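Long-range contact in response regulator receiver domain protein (CheY-like) (Methylobacillus flagellatus KT, PDB 3I42), which is of unknown function but, as a CheY-like receiver domain, probably accepts a phosphoryl group on an aspartate in two-component signalling: residues A[53-58]-A[80-85]. Sequence-based numbering, arbitrary orientation.
Sequences IDLNLP and FVAVSG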
loop_
_atom_site.group_PDB
_atom_site.type_symbol
_atom_site.label_atom_id
_atom_site.label_comp_id
_atom_site.label_asym_id
_atom_site.label_seq_id
_atom_site.Cartn_x
_atom_site.Cartn_y
_atom_site.Cartn_z
ATOM N N ILE A 53 2.075 -12.765 -6.591
ATOM C CA ILE A 53 1.882 -12.514 -8.021
ATOM C C ILE A 53 3.067 -11.768 -8.613
ATOM O O ILE A 53 3.335 -10.635 -8.228
ATOM C CB ILE A 53 0.570 -11.713 -8.296
ATOM C CG1 ILE A 53 -0.659 -12.510 -7.874
ATOM C CG2 ILE A 53 0.429 -11.376 -9.782
ATOM C CD1 ILE A 53 -1.849 -11.639 -7.534
ATOM N N ASP A 54 3.769 -12.406 -9.547
ATOM C CA ASP A 54 4.739 -11.724 -10.373
ATOM C C ASP A 54 4.041 -10.642 -11.172
ATOM O O ASP A 54 2.939 -10.848 -11.694
ATOM C CB ASP A 54 5.427 -12.722 -11.302
ATOM C CG ASP A 54 6.754 -12.190 -11.860
ATOM O OD1 ASP A 54 6.777 -11.113 -12.512
ATOM O OD2 ASP A 54 7.785 -12.862 -11.634
ATOM N N LEU A 55 4.650 -9.471 -11.265
ATOM C CA LEU A 55 3.955 -8.373 -11.914
ATOM C C LEU A 55 4.037 -8.478 -13.439
ATOM O O LEU A 55 3.314 -7.762 -14.153
ATOM C CB LEU A 55 4.452 -7.013 -11.410
ATOM C CG LEU A 55 4.133 -6.652 -9.969
ATOM C CD1 LEU A 55 4.548 -5.213 -9.684
ATOM C CD2 LEU A 55 2.665 -6.832 -9.609
ATOM N N ASN A 56 4.886 -9.393 -13.922
ATOM C CA ASN A 56 5.115 -9.642 -15.341
ATOM C C ASN A 56 4.668 -11.036 -15.680
ATOM O O ASN A 56 5.363 -11.980 -15.381
ATOM C CB ASN A 56 6.618 -9.603 -15.644
ATOM C CG ASN A 56 7.187 -8.194 -15.704
ATOM O OD1 ASN A 56 6.551 -7.267 -16.224
ATOM N ND2 ASN A 56 8.421 -8.031 -15.199
ATOM N N LEU A 57 3.528 -11.192 -16.322
ATOM C CA LEU A 57 3.031 -12.530 -16.580
ATOM C C LEU A 57 2.854 -12.750 -18.088
ATOM O O LEU A 57 2.827 -11.781 -18.837
ATOM C CB LEU A 57 1.740 -12.756 -15.802
ATOM C CG LEU A 57 1.912 -12.996 -14.309
ATOM C CD1 LEU A 57 0.555 -12.906 -13.628
ATOM C CD2 LEU A 57 2.569 -14.378 -14.067
ATOM N N PRO A 58 2.786 -14.021 -18.541
ATOM C CA PRO A 58 2.699 -14.143 -19.986
ATOM C C PRO A 58 1.388 -13.531 -20.546
ATOM O O PRO A 58 1.436 -12.789 -21.538
ATOM C CB PRO A 58 2.749 -15.661 -20.230
ATOM C CG PRO A 58 3.052 -16.300 -18.877
ATOM C CD PRO A 58 2.690 -15.323 -17.842
ATOM N N PHE A 80 -2.601 -10.581 -0.777
ATOM C CA PHE A 80 -2.033 -10.571 -2.122
ATOM C C PHE A 80 -0.733 -9.825 -2.059
ATOM O O PHE A 80 -0.701 -8.714 -1.534
ATOM C CB PHE A 80 -2.985 -9.878 -3.143
ATOM C CG PHE A 80 -4.278 -10.624 -3.346
ATOM C CD1 PHE A 80 -4.364 -11.634 -4.272
ATOM C CD2 PHE A 80 -5.400 -10.339 -2.553
ATOM C CE1 PHE A 80 -5.543 -12.391 -4.420
ATOM C CE2 PHE A 80 -6.601 -11.059 -2.703
ATOM C CZ PHE A 80 -6.655 -12.099 -3.639
ATOM N N VAL A 81 0.318 -10.425 -2.633
ATOM C CA VAL A 81 1.686 -9.908 -2.550
ATOM C C VAL A 81 2.188 -9.673 -3.960
ATOM O O VAL A 81 2.125 -10.579 -4.785
ATOM C CB VAL A 81 2.639 -10.967 -1.893
ATOM C CG1 VAL A 81 3.986 -10.354 -1.555
ATOM C CG2 VAL A 81 1.996 -11.578 -0.656
ATOM N N ALA A 82 2.690 -8.473 -4.242
ATOM C CA ALA A 82 3.279 -8.137 -5.539
ATOM C C ALA A 82 4.735 -8.525 -5.520
ATOM O O ALA A 82 5.457 -8.185 -4.585
ATOM C CB ALA A 82 3.203 -6.652 -5.800
ATOM N N VAL A 83 5.193 -9.161 -6.580
ATOM C CA VAL A 83 6.580 -9.555 -6.654
ATOM C C VAL A 83 7.141 -8.898 -7.895
ATOM O O VAL A 83 6.745 -9.233 -9.008
ATOM C CB VAL A 83 6.712 -11.090 -6.740
ATOM C CG1 VAL A 83 8.156 -11.497 -6.986
ATOM C CG2 VAL A 83 6.117 -11.750 -5.472
ATOM N N SER A 84 8.029 -7.934 -7.698
ATOM C CA SER A 84 8.505 -7.138 -8.804
ATOM C C SER A 84 10.009 -7.137 -8.876
ATOM O O SER A 84 10.681 -7.195 -7.855
ATOM C CB SER A 84 8.037 -5.698 -8.632
ATOM O OG SER A 84 8.507 -4.896 -9.726
ATOM N N GLY A 85 10.541 -7.015 -10.085
ATOM C CA GLY A 85 11.961 -6.694 -10.252
ATOM C C GLY A 85 12.273 -5.220 -9.994
ATOM O O GLY A 85 13.412 -4.866 -9.681
#
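Ile53 and Asp54 run parallel to Ala82 and Val83 as adjacent strands, joined by three backbone hydrogen bonds: Ile53 N to Val81 O (2.8 Å, N-H...O angle 174°), Val83 N to Ile53 O (2.9 Å) and Leu55 N to Val83 O (3.1 Å). The last two grip Val83 through both its N and its O, the pattern of the final parallel bridge; Leu55, already in the loop, supplies the closing donor. Ile53 and Ala82 share one face of the sheet. There Ile53 CD1 runs alongside the Phe80 ring and meets CD1 obliquely at 4.1 Å, two large apolar groups suited to lying under helix 62-71. Leu55 straddles the neighbouring strand's end, its two methyls dividing the work: CD2 rests on Ala82 CB (3.9 Å), whose small methyl leaves room for it, and CD1 meets Ser84 CB (3.7 Å). Ser84 OG bonds to Phe86 N in the following loop. On the other face stand Asp54 and Val83, the latter a beta-branched strand residue packing on Leu103. A chi1 of -161° sets the Asp54 carboxylate beside its own carbonyl carbon, where the anti lone pair of OD1 accepts Asn56 N (2.9 Å) in an Asx turn. OD2 forms a salt bridge with Lys105 and lies close to Glu10, a like charge, as in receiver-domain phosphorylation sites; Asp54 is the predicted phospho-acceptor, unmodified here. Helix 62-71 connects the strands in a beta-alpha-beta unit, covering Ile53 with Leu69 and Phe80 with Val66, while strands 4-9 and 101-104 flank the pair.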